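Local coordinates for protein ULam111 (Flavobacterium sp., PDB 5WUT) that probably hydrolyses beta-1,3-glucosidic bonds of laminarin, as a laminarinase of glycoside hydrolase family 16, at residues Trp98-Met103 with Ile203-Ile208. Sequence-based numbering, arbitrary orientation.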
ATOM      1  N   TRP A  98      -8.813   8.691  18.337  1.00  8.81           N
ATOM      2  CA  TRP A  98      -7.622   7.858  18.160  1.00 10.82           C
ATOM      3  C   TRP A  98      -7.926   6.370  18.368  1.00  8.64           C
ATOM      4  O   TRP A  98      -7.736   5.823  19.475  1.00 10.63           O
ATOM      5  CB  TRP A  98      -6.497   8.305  19.110  1.00 11.10           C
ATOM      6  CG  TRP A  98      -5.248   7.437  19.019  1.00 11.88           C
ATOM      7  CD1 TRP A  98      -4.907   6.579  18.001  1.00 13.80           C
ATOM      8  CD2 TRP A  98      -4.201   7.340  19.987  1.00 16.26           C
ATOM      9  NE1 TRP A  98      -3.715   5.952  18.289  1.00 14.49           N
ATOM     10  CE2 TRP A  98      -3.256   6.412  19.498  1.00 16.14           C
ATOM     11  CE3 TRP A  98      -3.971   7.944  21.219  1.00 14.58           C
ATOM     12  CZ2 TRP A  98      -2.103   6.068  20.209  1.00 17.39           C
ATOM     13  CZ3 TRP A  98      -2.818   7.614  21.922  1.00 19.70           C
ATOM     14  CH2 TRP A  98      -1.899   6.683  21.415  1.00 20.69           C
ATOM     15  N   PRO A  99      -8.392   5.716  17.296  1.00  9.78           N
ATOM     16  CA  PRO A  99      -8.597   4.271  17.293  1.00 10.87           C
ATOM     17  C   PRO A  99      -7.282   3.519  17.146  1.00  8.95           C
ATOM     18  O   PRO A  99      -6.352   4.007  16.489  1.00  9.66           O
ATOM     19  CB  PRO A  99      -9.483   4.057  16.074  1.00  9.89           C
ATOM     20  CG  PRO A  99      -9.010   5.099  15.113  1.00  8.47           C
ATOM     21  CD  PRO A  99      -8.793   6.315  16.011  1.00  9.49           C
ATOM     22  N   ALA A 100      -7.207   2.339  17.752  1.00  7.32           N
ATOM     23  CA  ALA A 100      -5.990   1.548  17.654  1.00  8.22           C
ATOM     24  C   ALA A 100      -6.251   0.055  17.772  1.00 10.06           C
ATOM     25  O   ALA A 100      -7.124  -0.383  18.513  1.00 10.06           O
ATOM     26  CB  ALA A 100      -5.004   1.980  18.720  1.00  9.90           C
ATOM     27  N   PHE A 101      -5.470  -0.720  17.029  1.00  8.17           N
ATOM     28  CA  PHE A 101      -5.360  -2.168  17.209  1.00  8.55           C
ATOM     29  C   PHE A 101      -3.875  -2.462  17.329  1.00  9.07           C
ATOM     30  O   PHE A 101      -3.092  -2.097  16.448  1.00  8.90           O
ATOM     31  CB  PHE A 101      -6.001  -2.934  16.034  1.00  9.90           C
ATOM     32  CG  PHE A 101      -5.589  -4.388  15.954  1.00  8.81           C
ATOM     33  CD1 PHE A 101      -5.870  -5.254  16.996  1.00 10.76           C
ATOM     34  CD2 PHE A 101      -4.916  -4.882  14.839  1.00  9.45           C
ATOM     35  CE1 PHE A 101      -5.492  -6.594  16.935  1.00 12.05           C
ATOM     36  CE2 PHE A 101      -4.532  -6.225  14.777  1.00  8.91           C
ATOM     37  CZ  PHE A 101      -4.830  -7.075  15.828  1.00 10.26           C
ATOM     38  N   TRP A 102      -3.472  -3.091  18.422  1.00  7.86           N
ATOM     39  CA  TRP A 102      -2.056  -3.166  18.743  1.00  8.52           C
ATOM     40  C   TRP A 102      -1.769  -4.319  19.688  1.00  8.34           C
ATOM     41  O   TRP A 102      -2.684  -5.073  20.030  1.00  8.66           O
ATOM     42  CB  TRP A 102      -1.586  -1.812  19.325  1.00  6.88           C
ATOM     43  CG  TRP A 102      -2.389  -1.249  20.489  1.00  9.03           C
ATOM     44  CD1 TRP A 102      -3.700  -0.876  20.485  1.00  8.06           C
ATOM     45  CD2 TRP A 102      -1.880  -0.933  21.790  1.00  8.41           C
ATOM     46  NE1 TRP A 102      -4.054  -0.365  21.730  1.00  8.44           N
ATOM     47  CE2 TRP A 102      -2.949  -0.394  22.542  1.00  9.87           C
ATOM     48  CE3 TRP A 102      -0.627  -1.075  22.398  1.00  9.88           C
ATOM     49  CZ2 TRP A 102      -2.804   0.002  23.870  1.00 11.31           C
ATOM     50  CZ3 TRP A 102      -0.478  -0.675  23.726  1.00 11.27           C
ATOM     51  CH2 TRP A 102      -1.571  -0.139  24.441  1.00 10.90           C
ATOM     52  N   MET A 103      -0.496  -4.519  20.028  1.00  7.88           N
ATOM     53  CA  MET A 103      -0.091  -5.648  20.872  1.00  8.18           C
ATOM     54  C   MET A 103       0.932  -5.257  21.923  1.00  9.06           C
ATOM     55  O   MET A 103       1.735  -4.360  21.695  1.00  8.40           O
ATOM     56  CB  MET A 103       0.482  -6.790  20.013  1.00  8.55           C
ATOM     57  CG  MET A 103      -0.489  -7.291  18.974  1.00  8.22           C
ATOM     58  SD  MET A 103       0.133  -8.684  18.028  1.00 13.30           S
ATOM     59  CE  MET A 103      -0.134 -10.026  19.181  1.00 16.33           C
ATOM     60  N   ILE A 203      -4.709  -5.616  21.913  1.00  7.32           N
ATOM     61  CA  ILE A 203      -5.518  -4.536  22.490  1.00  8.26           C
ATOM     62  C   ILE A 203      -6.304  -3.883  21.365  1.00  8.17           C
ATOM     63  O   ILE A 203      -5.749  -3.630  20.290  1.00  9.09           O
ATOM     64  CB  ILE A 203      -4.658  -3.461  23.199  1.00  7.19           C
ATOM     65  CG1 ILE A 203      -3.711  -4.089  24.233  1.00  7.81           C
ATOM     66  CG2 ILE A 203      -5.564  -2.404  23.847  1.00  8.52           C
ATOM     67  CD1 ILE A 203      -2.318  -4.438  23.646  1.00  8.82           C
ATOM     68  N   ILE A 204      -7.596  -3.646  21.592  1.00  7.52           N
ATOM     69  CA  ILE A 204      -8.408  -2.794  20.717  1.00  8.26           C
ATOM     70  C   ILE A 204      -8.934  -1.652  21.565  1.00  9.96           C
ATOM     71  O   ILE A 204      -9.495  -1.886  22.638  1.00 10.73           O
ATOM     72  CB  ILE A 204      -9.585  -3.556  20.080  1.00 11.39           C
ATOM     73  CG1 ILE A 204      -9.075  -4.705  19.224  1.00  9.80           C
ATOM     74  CG2 ILE A 204     -10.437  -2.623  19.223  1.00  9.42           C
ATOM     75  CD1 ILE A 204     -10.203  -5.617  18.687  1.00 12.67           C
ATOM     76  N   ASN A 205      -8.769  -0.413  21.118  1.00  9.23           N
ATOM     77  CA  ASN A 205      -9.326   0.682  21.910  1.00  9.36           C
ATOM     78  C   ASN A 205      -9.606   1.895  21.049  1.00 10.71           C
ATOM     79  O   ASN A 205      -9.170   1.982  19.904  1.00  8.93           O
ATOM     80  CB  ASN A 205      -8.385   1.072  23.060  1.00  8.46           C
ATOM     81  CG  ASN A 205      -7.195   1.872  22.594  1.00 11.17           C
ATOM     82  OD1 ASN A 205      -6.211   1.305  22.111  1.00 12.60           O
ATOM     83  ND2 ASN A 205      -7.279   3.203  22.710  1.00 10.55           N
ATOM     84  N   MET A 206     -10.339   2.846  21.607  1.00  9.30           N
ATOM     85  CA  MET A 206     -10.479   4.133  20.938  1.00  9.49           C
ATOM     86  C   MET A 206     -10.356   5.240  21.974  1.00 13.72           C
ATOM     87  O   MET A 206     -11.214   5.395  22.856  1.00 11.00           O
ATOM     88  CB  MET A 206     -11.795   4.221  20.162  1.00  9.58           C
ATOM     89  CG  MET A 206     -12.058   5.615  19.583  1.00 10.42           C
ATOM     90  SD  MET A 206     -13.338   5.726  18.312  1.00 13.42           S
ATOM     91  CE  MET A 206     -14.630   4.702  19.013  1.00 11.63           C
ATOM     92  N   ALA A 207      -9.245   5.963  21.915  1.00 10.23           N
ATOM     93  CA  ALA A 207      -9.001   7.071  22.829  1.00  7.92           C
ATOM     94  C   ALA A 207      -9.511   8.417  22.270  1.00 10.40           C
ATOM     95  O   ALA A 207      -9.814   8.555  21.084  1.00  9.77           O
ATOM     96  CB  ALA A 207      -7.527   7.161  23.156  1.00 10.25           C
ATOM     97  N   ILE A 208      -9.637   9.394  23.162  1.00  9.71           N
ATOM     98  CA  ILE A 208     -10.122  10.721  22.822  1.00 11.58           C
ATOM     99  C   ILE A 208      -9.172  11.775  23.368  1.00 12.56           C
ATOM    100  O   ILE A 208      -8.900  11.798  24.567  1.00 11.54           O
ATOM    101  CB  ILE A 208     -11.527  10.969  23.403  1.00 11.31           C
ATOM    102  CG1 ILE A 208     -12.518   9.992  22.771  1.00 11.78           C
ATOM    103  CG2 ILE A 208     -11.940  12.444  23.194  1.00 11.22           C
ATOM    104  CD1 ILE A 208     -13.855   9.902  23.509  1.00 12.91           C
TER
HETATM  105  O   HOH W   1      -5.507   4.792  21.095  1.00 15.73           O
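W98, A100 and W102 pair through their backbones with A207, N205 and I203, three antiparallel hydrogen-bonded pairs that give six N-H...O=C bonds between 98-103 and 203-208. The longest joins N205 N to A100 O at 3.1 Å. In the non-hydrogen-bonded pairs between them, P99 facing M206 and F101 facing I204, CA-H...O contacts fill in, such as F101 CA to I203 O at 3.4 Å.

Beyond the backbone, W102 NE1 donates its N-H to N205 OD1 over 2.8 Å, nearly end-on to the amide C=O, with ring and amide planes 76° apart. W102 CG sits between the backbone N and the carbonyl carbon (chi1 52°), which folds the indole back across the neighbouring strand. At the other end, N205 ND2 donates to Y44 OH and to a water lying over one face of the W98 ring; that water donates to W98 O.

Near the chain centre, 97-105 and 200-208 are neighbouring inner strands of the family 16 beta-jelly roll, flanked by 118-123 and 66-80. P99, F101, I204 and M206 pack on strand 224-234; on the other face, probably toward the substrate cleft, W98 NE1 reaches E123 OE1.

Apolar contacts complete the pairing. I203 CB stands 3.6 Å from the centroid of the W102 five-membered ring, a CH-pi contact over its face, and I203 CG2 lies 3.5 Å from W102 CE2. A leucine in place of W102 would probably leave N205 OD1 without this donor and open a gap where the indole lay over I203. On the opposite face, F101 CD1 touches I204 CG1 at 3.9 Å.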